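Local coordinates for protein GH26A (Muricauda sp. MAR_2010_75, PDB 6Q75) that probably hydrolyses beta-glycosidic bonds of polysaccharides such as beta-mannans, as a barrel-shaped glycoside hydrolase of family 26, at residues A[173-178]-A[182-187]; A[106-111]-A[297-302]; A[216-221]-A[262-267]; A[244-249]-A[293-298]. One frame throughout, in Å; residues are numbered along the deposited sequence.

Contact 1 (A[173-178]-A[182-187])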
# COMPACT_ATOMS: atom_id res chain seq x y z
N ARG A 173 1.12 -2.26 2.82
CA ARG A 173 1.54 -0.87 2.65
C ARG A 173 1.14 -0.06 3.88
O ARG A 173 0.15 0.68 3.87
CB ARG A 173 0.97 -0.26 1.35
CG ARG A 173 0.72 -1.28 0.22
CD ARG A 173 0.47 -0.55 -1.11
NE ARG A 173 -0.45 0.58 -0.95
CZ ARG A 173 -1.77 0.45 -0.85
NH1 ARG A 173 -2.53 1.54 -0.68
NH2 ARG A 173 -2.34 -0.75 -0.88
N PRO A 174 1.85 -0.22 5.00
CA PRO A 174 1.53 0.54 6.22
C PRO A 174 2.09 1.96 6.22
O PRO A 174 3.13 2.26 5.63
CB PRO A 174 2.18 -0.31 7.32
CG PRO A 174 3.47 -0.82 6.62
CD PRO A 174 3.06 -1.04 5.13
N TYR A 175 1.40 2.84 6.96
CA TYR A 175 1.88 4.20 7.25
C TYR A 175 2.28 4.92 5.96
O TYR A 175 3.37 5.47 5.84
CB TYR A 175 3.03 4.18 8.23
CG TYR A 175 2.67 3.61 9.59
CD1 TYR A 175 1.58 4.10 10.33
CD2 TYR A 175 3.42 2.59 10.15
CE1 TYR A 175 1.25 3.58 11.59
CE2 TYR A 175 3.10 2.06 11.42
CZ TYR A 175 2.01 2.56 12.12
OH TYR A 175 1.69 2.03 13.36
N HIS A 176 1.38 4.86 4.99
CA HIS A 176 1.62 5.36 3.65
C HIS A 176 1.63 6.89 3.62
O HIS A 176 1.18 7.57 4.55
CB HIS A 176 0.54 4.83 2.70
CG HIS A 176 -0.83 5.27 3.11
ND1 HIS A 176 -1.40 4.87 4.30
CD2 HIS A 176 -1.70 6.13 2.54
CE1 HIS A 176 -2.59 5.44 4.42
NE2 HIS A 176 -2.80 6.20 3.36
N GLU A 177 2.18 7.45 2.54
CA GLU A 177 2.27 8.91 2.36
C GLU A 177 3.00 9.58 3.54
O GLU A 177 2.69 10.70 3.95
CB GLU A 177 0.88 9.52 2.12
CG GLU A 177 0.28 9.03 0.78
CD GLU A 177 -1.12 9.57 0.44
OE1 GLU A 177 -1.68 10.41 1.19
OE2 GLU A 177 -1.65 9.18 -0.62
N MET A 178 4.02 8.89 4.04
CA MET A 178 4.69 9.33 5.26
C MET A 178 5.55 10.57 5.04
O MET A 178 5.95 11.21 6.02
CB MET A 178 5.55 8.19 5.81
CG MET A 178 6.84 7.92 5.02
SD MET A 178 6.61 7.23 3.36
CE MET A 178 6.07 5.57 3.67
N TRP A 182 0.17 15.56 6.23
CA TRP A 182 -1.23 15.50 6.63
C TRP A 182 -1.56 14.41 7.64
O TRP A 182 -2.44 14.62 8.49
CB TRP A 182 -2.12 15.33 5.39
CG TRP A 182 -1.62 14.40 4.32
CD1 TRP A 182 -1.93 13.08 4.17
CD2 TRP A 182 -0.76 14.74 3.22
NE1 TRP A 182 -1.32 12.57 3.04
CE2 TRP A 182 -0.59 13.57 2.45
CE3 TRP A 182 -0.10 15.91 2.83
CZ2 TRP A 182 0.22 13.54 1.30
CZ3 TRP A 182 0.68 15.90 1.68
CH2 TRP A 182 0.84 14.71 0.93
N PHE A 183 -0.90 13.26 7.58
CA PHE A 183 -1.18 12.19 8.55
C PHE A 183 -0.35 12.38 9.81
O PHE A 183 0.72 12.98 9.78
CB PHE A 183 -0.87 10.83 7.93
CG PHE A 183 -1.81 10.40 6.83
CD1 PHE A 183 -3.18 10.49 6.99
CD2 PHE A 183 -1.32 9.90 5.62
CE1 PHE A 183 -4.05 10.08 5.98
CE2 PHE A 183 -2.17 9.52 4.61
CZ PHE A 183 -3.53 9.59 4.78
N TRP A 184 -0.83 11.81 10.93
CA TRP A 184 -0.10 12.00 12.18
C TRP A 184 1.29 11.38 12.12
O TRP A 184 2.20 11.83 12.82
CB TRP A 184 -0.89 11.44 13.37
CG TRP A 184 -1.13 9.96 13.38
CD1 TRP A 184 -2.27 9.31 13.01
CD2 TRP A 184 -0.24 8.94 13.87
NE1 TRP A 184 -2.13 7.95 13.20
CE2 TRP A 184 -0.89 7.70 13.74
CE3 TRP A 184 1.06 8.96 14.39
CZ2 TRP A 184 -0.29 6.48 14.09
CZ3 TRP A 184 1.66 7.75 14.75
CH2 TRP A 184 0.98 6.53 14.59
N TRP A 185 1.48 10.34 11.31
CA TRP A 185 2.79 9.73 11.16
C TRP A 185 3.65 10.41 10.09
O TRP A 185 4.75 9.93 9.78
CB TRP A 185 2.63 8.24 10.84
CG TRP A 185 1.91 7.98 9.54
CD1 TRP A 185 2.45 7.96 8.28
CD2 TRP A 185 0.53 7.66 9.39
NE1 TRP A 185 1.48 7.68 7.35
CE2 TRP A 185 0.29 7.49 8.00
CE3 TRP A 185 -0.54 7.54 10.29
CZ2 TRP A 185 -0.96 7.18 7.50
CZ3 TRP A 185 -1.79 7.24 9.80
CH2 TRP A 185 -2.00 7.07 8.40
N GLY A 186 3.16 11.51 9.51
CA GLY A 186 3.83 12.15 8.40
C GLY A 186 4.85 13.19 8.82
O GLY A 186 4.79 13.76 9.92
N ASN A 187 5.80 13.42 7.92
CA ASN A 187 6.87 14.40 8.10
C ASN A 187 7.58 14.27 9.45
O ASN A 187 7.81 15.25 10.15
CB ASN A 187 6.32 15.82 7.95
CG ASN A 187 7.42 16.86 7.86
OD1 ASN A 187 8.51 16.57 7.38
ND2 ASN A 187 7.14 18.07 8.33
O HOH W 1 1.21 12.47 5.69
O HOH W 2 7.10 10.61 8.52
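Met178 O accepts the backbone NH of Asn187 at 2.9 Å, after a type I turn from Phe183 to Gly186 has folded the chain back on 173-178. The indole of Trp185 buries the most surface in the contact, sandwiched between CB of Phe183, in its own segment, and Tyr175, whose CB sits 4.0 Å from the centroid of the five-membered ring while the phenol turns an edge to that face. Trp185 NE1 donates to His176 O at 2.8 Å (158° at the hydrogen), with the oxygen practically in the indole plane, which fixes the ring's rotation. The loop follows the fourth strand of the family's (beta/alpha)8 barrel, and Glu177 probably corresponds to the acid/base glutamate of family 26 relatives. Trp182 NE1 donates to Glu177 OE1 at 2.9 Å, on the anti side of the carboxylate, whose plane stands 82° from the indole. With its chain extended beyond CG, Glu177 brings OE1 to 3.6 Å from Phe183 CE2; His176 NE2 meets the same CE2, the two rings lying obliquely. A bound Tris molecule, probably from the crystallisation liquor, is hydrogen-bonded through a hydroxyl to His176 NE2 and through its nitrogen to Glu177 OE1. Water 1 joins Glu177 O to Phe183 N.

Contact 2 (A[106-111]-A[297-302]); sequences TLMWHV and MVWSNW
The indole of Trp299 turns the outer edge of its six-membered ring to segment 106-111, and Met108 SD lies in the ring plane there, 3.6 Å from CZ3. This is a Met-aromatic contact made at the edge: the sulfur is 4.8 Å from the ring centroid and 85° off the ring normal. His51 is stacked on the indole, and Trp302 CE3 lies in plane at another part of the edge. The imidazole of His110 comes from the opposite direction and places CE1 4.0 Å from Trp299 CH2, which is near the plane of the imidazole; His110 ND1 is hydrogen-bonded to Asp78 OD2. Met108 reaches the tryptophan with CG set between its backbone N and carbonyl carbon (chi1 64°) and a bend at chi3, while its chain crosses the indole at about a right angle. Met108 and Trp299 come from strands 104-108 and 293-299 of a (beta/alpha)8 barrel, His110 from the loop just beyond the first; the two strands are not neighbours in the sheet, and Glu277 on strand 273-278 touches Met108, Met297 and Trp299. Were Met108 an alanine, the CZ3 and CH2 edge of Trp299 would probably lose its sulfur neighbour and a gap would open between the two strands. Deeper in the barrel, Thr106 CG2 meets Met297 SD at 3.7 Å, although the nearest CA atoms, those of the same two residues, are 9.4 Å apart. Thr106 turns its hydroxyl to Leu171 O and Arg173 NH2. A Tris molecule and a glycerol lie against the side chain of Trp299.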
# COMPACT_ATOMS: atom_id res chain seq x y z
N THR A 106 -3.56 -6.57 -2.06
CA THR A 106 -2.82 -5.53 -1.35
C THR A 106 -3.69 -4.94 -0.24
O THR A 106 -4.90 -4.79 -0.40
CB THR A 106 -2.30 -4.41 -2.30
OG1 THR A 106 -1.51 -3.49 -1.54
CG2 THR A 106 -3.44 -3.66 -3.03
N LEU A 107 -3.07 -4.67 0.92
CA LEU A 107 -3.79 -4.13 2.07
C LEU A 107 -3.00 -2.97 2.66
O LEU A 107 -1.77 -2.99 2.71
CB LEU A 107 -4.01 -5.22 3.15
CG LEU A 107 -4.90 -6.37 2.65
CD1 LEU A 107 -4.91 -7.52 3.67
CD2 LEU A 107 -6.32 -5.87 2.36
N MET A 108 -3.73 -1.92 3.06
CA MET A 108 -3.19 -0.76 3.74
C MET A 108 -3.90 -0.60 5.09
O MET A 108 -4.73 -1.43 5.48
CB MET A 108 -3.34 0.50 2.88
CG MET A 108 -4.81 0.86 2.64
SD MET A 108 -5.02 2.16 1.40
CE MET A 108 -4.06 3.49 2.15
N TRP A 109 -3.59 0.50 5.78
CA TRP A 109 -4.04 0.63 7.17
C TRP A 109 -4.05 2.08 7.61
O TRP A 109 -3.14 2.53 8.31
CB TRP A 109 -3.15 -0.21 8.08
CG TRP A 109 -3.58 -0.26 9.54
CD1 TRP A 109 -4.85 -0.15 10.04
CD2 TRP A 109 -2.71 -0.38 10.68
NE1 TRP A 109 -4.83 -0.25 11.44
CE2 TRP A 109 -3.53 -0.36 11.84
CE3 TRP A 109 -1.33 -0.52 10.83
CZ2 TRP A 109 -3.00 -0.49 13.15
CZ3 TRP A 109 -0.80 -0.62 12.13
CH2 TRP A 109 -1.64 -0.60 13.26
N HIS A 110 -5.06 2.85 7.20
CA HIS A 110 -5.32 4.09 7.92
C HIS A 110 -5.63 3.74 9.38
O HIS A 110 -6.37 2.79 9.67
CB HIS A 110 -6.48 4.87 7.33
CG HIS A 110 -6.17 5.52 6.02
ND1 HIS A 110 -6.64 5.01 4.82
CD2 HIS A 110 -5.48 6.64 5.71
CE1 HIS A 110 -6.25 5.80 3.83
NE2 HIS A 110 -5.55 6.81 4.35
N VAL A 111 -5.06 4.52 10.29
CA VAL A 111 -5.21 4.27 11.71
C VAL A 111 -5.06 5.60 12.45
O VAL A 111 -4.30 6.48 12.04
CB VAL A 111 -4.18 3.21 12.15
CG1 VAL A 111 -2.75 3.74 11.98
CG2 VAL A 111 -4.46 2.76 13.59
N MET A 297 -2.88 1.30 -8.69
CA MET A 297 -4.10 0.99 -7.95
C MET A 297 -4.98 2.23 -7.93
O MET A 297 -4.66 3.20 -7.24
CB MET A 297 -3.79 0.53 -6.52
CG MET A 297 -5.05 -0.01 -5.86
SD MET A 297 -4.91 -0.39 -4.10
CE MET A 297 -4.58 1.25 -3.43
N VAL A 298 -6.08 2.21 -8.70
CA VAL A 298 -6.99 3.35 -8.71
C VAL A 298 -7.76 3.44 -7.40
O VAL A 298 -8.16 2.41 -6.82
CB VAL A 298 -7.94 3.25 -9.92
CG1 VAL A 298 -8.93 4.40 -9.91
CG2 VAL A 298 -7.13 3.28 -11.17
N TRP A 299 -7.95 4.66 -6.92
CA TRP A 299 -8.57 4.88 -5.61
C TRP A 299 -10.09 4.86 -5.76
O TRP A 299 -10.68 5.84 -6.19
CB TRP A 299 -8.12 6.20 -5.02
CG TRP A 299 -8.60 6.34 -3.59
CD1 TRP A 299 -9.68 7.05 -3.15
CD2 TRP A 299 -8.06 5.68 -2.44
NE1 TRP A 299 -9.81 6.91 -1.79
CE2 TRP A 299 -8.83 6.07 -1.33
CE3 TRP A 299 -6.96 4.82 -2.24
CZ2 TRP A 299 -8.56 5.61 -0.02
CZ3 TRP A 299 -6.70 4.38 -0.96
CH2 TRP A 299 -7.49 4.77 0.13
N SER A 300 -10.73 3.76 -5.35
CA SER A 300 -12.19 3.70 -5.32
C SER A 300 -12.89 4.36 -6.50
O SER A 300 -12.69 3.95 -7.64
CB SER A 300 -12.69 4.28 -4.01
OG SER A 300 -12.17 3.44 -2.95
N ASN A 301 -13.76 5.35 -6.24
CA ASN A 301 -14.58 5.83 -7.37
C ASN A 301 -13.83 6.79 -8.27
O ASN A 301 -14.45 7.32 -9.20
CB ASN A 301 -15.89 6.48 -6.90
CG ASN A 301 -16.97 6.50 -8.01
OD1 ASN A 301 -17.13 5.52 -8.74
ND2 ASN A 301 -17.68 7.63 -8.15
N TRP A 302 -12.54 7.03 -8.04
CA TRP A 302 -11.77 7.77 -9.05
C TRP A 302 -11.74 7.00 -10.37
O TRP A 302 -11.49 7.60 -11.42
CB TRP A 302 -10.36 8.05 -8.54
CG TRP A 302 -10.20 9.32 -7.73
CD1 TRP A 302 -9.43 10.40 -8.05
CD2 TRP A 302 -10.83 9.64 -6.47
NE1 TRP A 302 -9.53 11.37 -7.08
CE2 TRP A 302 -10.38 10.93 -6.09
CE3 TRP A 302 -11.72 8.97 -5.63
CZ2 TRP A 302 -10.79 11.55 -4.91
CZ3 TRP A 302 -12.13 9.58 -4.46
CH2 TRP A 302 -11.67 10.87 -4.11

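Contact 3 (A[216-221]-A[262-267]); sequences WVWNAN and DQLVKL
Trp218 pushes the benzene end of its indole against two leucines of helix 258-268, touching them with CZ3 and CH2. Leu264 comes in at the ring edge, near the indole plane, with CD1 4.1 Å from Trp218 CZ3. Leu267, one turn further along the helix, brings CD2 to 3.9 Å from Trp218 CH2 and about as near to CZ3; its side chain crosses the indole at about a right angle, so the two leucines grip one corner of the ring from different directions. The indole reaches this far from the strand because its CG stands opposite the backbone nitrogen (chi1 179°), and its NE1 is tied to Phe237 O. Trp198 and Tyr238 meet the same indole edge-to-face. No hydrogen bond joins the two segments: the contact is apolar and small, burying 93 Å² over both sides. The same leucines also reach the sheet, Leu264 touching Ile273 and Leu267 touching Leu247, so the helix lies against strands 246-251 and 273-278 as well as Trp218. Such a layer of aliphatic and aromatic side chains between the parallel strands and the surrounding helices is characteristic of the (beta/alpha)8 barrel.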
# COMPACT_ATOMS: atom_id res chain seq x y z
N TRP A 216 6.77 -6.12 1.96
CA TRP A 216 6.74 -4.82 2.62
C TRP A 216 6.83 -3.71 1.58
O TRP A 216 7.88 -3.51 0.96
CB TRP A 216 7.85 -4.69 3.66
CG TRP A 216 7.49 -5.50 4.89
CD1 TRP A 216 7.53 -6.86 5.03
CD2 TRP A 216 6.93 -4.98 6.11
NE1 TRP A 216 7.07 -7.21 6.28
CE2 TRP A 216 6.69 -6.08 6.95
CE3 TRP A 216 6.63 -3.70 6.57
CZ2 TRP A 216 6.16 -5.93 8.23
CZ3 TRP A 216 6.11 -3.55 7.84
CH2 TRP A 216 5.89 -4.67 8.67
N VAL A 217 5.74 -2.96 1.43
CA VAL A 217 5.67 -1.91 0.42
C VAL A 217 5.77 -0.59 1.15
O VAL A 217 4.87 -0.22 1.91
CB VAL A 217 4.38 -1.97 -0.41
CG1 VAL A 217 4.42 -0.86 -1.52
CG2 VAL A 217 4.19 -3.37 -1.03
N TRP A 218 6.87 0.13 0.90
CA TRP A 218 7.08 1.46 1.44
C TRP A 218 6.46 2.43 0.44
O TRP A 218 6.97 2.58 -0.66
CB TRP A 218 8.58 1.70 1.61
CG TRP A 218 9.00 3.06 2.15
CD1 TRP A 218 9.16 3.42 3.48
CD2 TRP A 218 9.37 4.20 1.38
NE1 TRP A 218 9.60 4.72 3.56
CE2 TRP A 218 9.73 5.22 2.29
CE3 TRP A 218 9.43 4.45 -0.00
CZ2 TRP A 218 10.14 6.48 1.86
CZ3 TRP A 218 9.83 5.72 -0.42
CH2 TRP A 218 10.19 6.71 0.50
N ASN A 219 5.34 3.07 0.83
CA ASN A 219 4.46 3.77 -0.11
C ASN A 219 4.44 5.25 0.29
O ASN A 219 3.75 5.63 1.24
CB ASN A 219 3.05 3.16 -0.06
CG ASN A 219 2.14 3.57 -1.24
OD1 ASN A 219 1.19 2.86 -1.55
ND2 ASN A 219 2.42 4.72 -1.88
N ALA A 220 5.16 6.08 -0.46
CA ALA A 220 5.24 7.51 -0.20
C ALA A 220 4.22 8.27 -1.04
O ALA A 220 3.39 7.69 -1.74
CB ALA A 220 6.66 8.01 -0.46
N ASN A 221 4.28 9.60 -0.96
CA ASN A 221 3.52 10.49 -1.83
C ASN A 221 4.46 11.20 -2.80
O ASN A 221 5.60 11.49 -2.46
CB ASN A 221 2.78 11.55 -1.00
CG ASN A 221 1.54 12.09 -1.72
OD1 ASN A 221 0.46 11.53 -1.58
ND2 ASN A 221 1.69 13.17 -2.48
N ASP A 262 12.30 9.36 -11.62
CA ASP A 262 13.75 9.19 -11.50
C ASP A 262 14.20 9.16 -10.03
O ASP A 262 15.09 8.38 -9.66
CB ASP A 262 14.47 10.33 -12.23
CG ASP A 262 14.39 10.21 -13.74
OD1 ASP A 262 14.12 9.10 -14.26
OD2 ASP A 262 14.63 11.23 -14.41
N GLN A 263 13.59 10.00 -9.18
CA GLN A 263 13.92 10.01 -7.75
C GLN A 263 13.62 8.68 -7.08
O GLN A 263 14.43 8.19 -6.28
CB GLN A 263 13.12 11.08 -7.01
CG GLN A 263 13.70 11.59 -5.67
CD GLN A 263 12.77 12.61 -4.94
OE1 GLN A 263 11.64 12.83 -5.38
NE2 GLN A 263 13.14 12.98 -3.72
N LEU A 264 12.49 8.07 -7.40
CA LEU A 264 12.14 6.83 -6.73
C LEU A 264 12.97 5.68 -7.24
O LEU A 264 13.36 4.81 -6.46
CB LEU A 264 10.66 6.52 -6.91
CG LEU A 264 10.08 5.52 -5.92
CD1 LEU A 264 10.05 6.08 -4.52
CD2 LEU A 264 8.68 5.15 -6.39
N VAL A 265 13.22 5.64 -8.55
CA VAL A 265 14.08 4.59 -9.11
C VAL A 265 15.46 4.64 -8.46
O VAL A 265 16.04 3.60 -8.12
CB VAL A 265 14.17 4.73 -10.64
CG1 VAL A 265 15.27 3.83 -11.18
CG2 VAL A 265 12.83 4.40 -11.29
N LYS A 266 15.99 5.85 -8.26
CA LYS A 266 17.31 6.00 -7.65
C LYS A 266 17.33 5.44 -6.23
O LYS A 266 18.25 4.71 -5.85
CB LYS A 266 17.71 7.47 -7.64
CG LYS A 266 19.06 7.76 -7.03
CD LYS A 266 19.29 9.26 -6.89
CE LYS A 266 20.16 9.57 -5.68
N LEU A 267 16.31 5.77 -5.45
CA LEU A 267 16.24 5.30 -4.07
C LEU A 267 16.06 3.79 -4.02
O LEU A 267 16.62 3.12 -3.14
CB LEU A 267 15.09 6.01 -3.36
CG LEU A 267 14.85 5.69 -1.88
CD1 LEU A 267 16.12 5.98 -1.06
CD2 LEU A 267 13.66 6.50 -1.35

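Contact 4 (A[244-249]-A[293-298])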
# COMPACT_ATOMS: atom_id res chain seq x y z
N VAL A 244 12.47 -3.12 3.42
CA VAL A 244 11.53 -2.75 2.36
C VAL A 244 11.72 -3.71 1.19
O VAL A 244 12.85 -3.94 0.75
CB VAL A 244 11.75 -1.29 1.90
CG1 VAL A 244 10.83 -0.97 0.70
CG2 VAL A 244 11.53 -0.28 3.05
N ASP A 245 10.61 -4.27 0.66
CA ASP A 245 10.63 -5.11 -0.54
C ASP A 245 10.36 -4.31 -1.81
O ASP A 245 10.99 -4.55 -2.84
CB ASP A 245 9.56 -6.21 -0.44
CG ASP A 245 9.93 -7.31 0.57
OD1 ASP A 245 11.01 -7.96 0.43
OD2 ASP A 245 9.12 -7.53 1.50
N ILE A 246 9.41 -3.39 -1.75
CA ILE A 246 8.94 -2.67 -2.94
C ILE A 246 8.75 -1.22 -2.53
O ILE A 246 8.26 -0.94 -1.43
CB ILE A 246 7.62 -3.28 -3.44
CG1 ILE A 246 7.83 -4.74 -3.85
CG2 ILE A 246 7.04 -2.45 -4.64
CD1 ILE A 246 6.71 -5.31 -4.62
N LEU A 247 9.11 -0.28 -3.42
CA LEU A 247 8.85 1.14 -3.18
C LEU A 247 7.69 1.62 -4.04
O LEU A 247 7.53 1.17 -5.18
CB LEU A 247 10.09 2.02 -3.42
CG LEU A 247 11.29 1.83 -2.48
CD1 LEU A 247 12.04 0.54 -2.74
CD2 LEU A 247 12.25 3.05 -2.51
N ALA A 248 6.84 2.45 -3.47
CA ALA A 248 5.66 2.87 -4.20
C ALA A 248 5.41 4.33 -3.92
O ALA A 248 5.90 4.90 -2.94
CB ALA A 248 4.42 2.05 -3.81
N THR A 249 4.62 4.94 -4.79
CA THR A 249 4.23 6.33 -4.56
C THR A 249 2.80 6.52 -5.06
O THR A 249 2.28 5.74 -5.86
CB THR A 249 5.20 7.31 -5.22
OG1 THR A 249 4.97 8.62 -4.68
CG2 THR A 249 5.00 7.34 -6.71
N TRP A 293 7.15 1.03 -13.45
CA TRP A 293 6.00 0.89 -12.55
C TRP A 293 5.45 -0.53 -12.67
O TRP A 293 5.12 -0.99 -13.76
CB TRP A 293 4.91 1.91 -12.88
CG TRP A 293 5.29 3.35 -12.73
CD1 TRP A 293 5.26 4.31 -13.72
CD2 TRP A 293 5.67 4.03 -11.52
NE1 TRP A 293 5.62 5.53 -13.19
CE2 TRP A 293 5.88 5.39 -11.86
CE3 TRP A 293 5.89 3.63 -10.19
CZ2 TRP A 293 6.29 6.34 -10.92
CZ3 TRP A 293 6.28 4.58 -9.26
CH2 TRP A 293 6.48 5.92 -9.63
N SER A 294 5.34 -1.23 -11.53
CA SER A 294 4.95 -2.63 -11.54
C SER A 294 3.46 -2.84 -11.42
O SER A 294 2.96 -3.87 -11.87
CB SER A 294 5.62 -3.39 -10.38
OG SER A 294 7.01 -3.14 -10.39
N TRP A 295 2.75 -1.92 -10.77
CA TRP A 295 1.29 -1.94 -10.75
C TRP A 295 0.82 -0.52 -10.54
O TRP A 295 1.60 0.38 -10.21
CB TRP A 295 0.71 -2.92 -9.69
CG TRP A 295 0.78 -2.47 -8.25
CD1 TRP A 295 -0.08 -1.60 -7.60
CD2 TRP A 295 1.74 -2.90 -7.27
NE1 TRP A 295 0.32 -1.47 -6.27
CE2 TRP A 295 1.43 -2.25 -6.06
CE3 TRP A 295 2.84 -3.77 -7.31
CZ2 TRP A 295 2.18 -2.45 -4.87
CZ3 TRP A 295 3.60 -3.95 -6.13
CH2 TRP A 295 3.25 -3.30 -4.93
N PHE A 296 -0.47 -0.31 -10.80
CA PHE A 296 -1.16 0.90 -10.37
C PHE A 296 -2.39 0.45 -9.61
O PHE A 296 -2.90 -0.64 -9.85
CB PHE A 296 -1.53 1.80 -11.57
CG PHE A 296 -2.50 1.17 -12.53
CD1 PHE A 296 -3.87 1.10 -12.25
CD2 PHE A 296 -2.07 0.73 -13.78
CE1 PHE A 296 -4.78 0.56 -13.17
CE2 PHE A 296 -2.96 0.18 -14.70
CZ PHE A 296 -4.32 0.10 -14.40
N MET A 297 -2.88 1.30 -8.69
CA MET A 297 -4.10 0.99 -7.95
C MET A 297 -4.98 2.23 -7.93
O MET A 297 -4.66 3.20 -7.24
CB MET A 297 -3.79 0.53 -6.52
CG MET A 297 -5.05 -0.01 -5.86
SD MET A 297 -4.91 -0.39 -4.10
CE MET A 297 -4.58 1.25 -3.43
N VAL A 298 -6.08 2.21 -8.70
CA VAL A 298 -6.99 3.35 -8.71
C VAL A 298 -7.76 3.44 -7.40
O VAL A 298 -8.16 2.41 -6.82
CB VAL A 298 -7.94 3.25 -9.92
CG1 VAL A 298 -8.93 4.40 -9.91
CG2 VAL A 298 -7.13 3.28 -11.17
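Ile246 and Trp295 are brought end to edge by their torsions: the isoleucine keeps CG1 beside its backbone N and runs on extended to CD1 (chi2 -167°), while Trp295 holds CG between its backbone N and carbonyl carbon (chi1 75°). The two side chains approach from opposite directions. Ile246 CD1 lies in the indole plane, 3.7 Å from Trp295 CZ3, and the other branch, CG2, is 3.9 Å from CH2, so both branches of the isoleucine cover the far edge of the ring. A glycine in place of Ile246 would probably leave this CZ3 and CH2 edge without its aliphatic cover and set the indole free to shift. The second meeting is Thr249 with Trp293, where the methyl CG2 comes within 3.6 Å of CH2, approaching the ring obliquely. The hydroxyl of Thr249 is bound to Tyr234, and Trp293 NE1 to Gln290. Neither pair is polar, and no backbone bond links the segments, because strand 273-278 runs between them in the sheet. Trp295 touches Ala274, whereas Trp293 touches Ile273 and Leu275, residues flanking that alanine, which is consistent with the two tryptophans bridging the middle strand on different faces. Trp295 and Ile246 thus meet across the inside of a closed parallel barrel, the kind of interior packing that belongs to the (beta/alpha)8 fold of family 26.

How the contacts relate
All four contacts belong to one (beta/alpha)8 barrel. Contact 1 lies in the loop after strand 170-173, nested within the loop closed by contact 2; contact 3 is nested there too, and follows contact 1. Contacts 3 and 4 alternate along the chain, have centres about 8 Å apart and use the neighbouring strands 214-221 and 246-251. Contacts 2 and 4 share Met297 and Val298 on strand 293-299, centres about 12 Å apart. Contact 1 is joined to contact 2 by Trp184 and Val111, and to contact 3 by Arg173 and Asn219. Tris at contacts 1 and 2 suggests that they line the substrate pocket; contact 4 probably packs both sides of the sheet, contact 3 its helical coat.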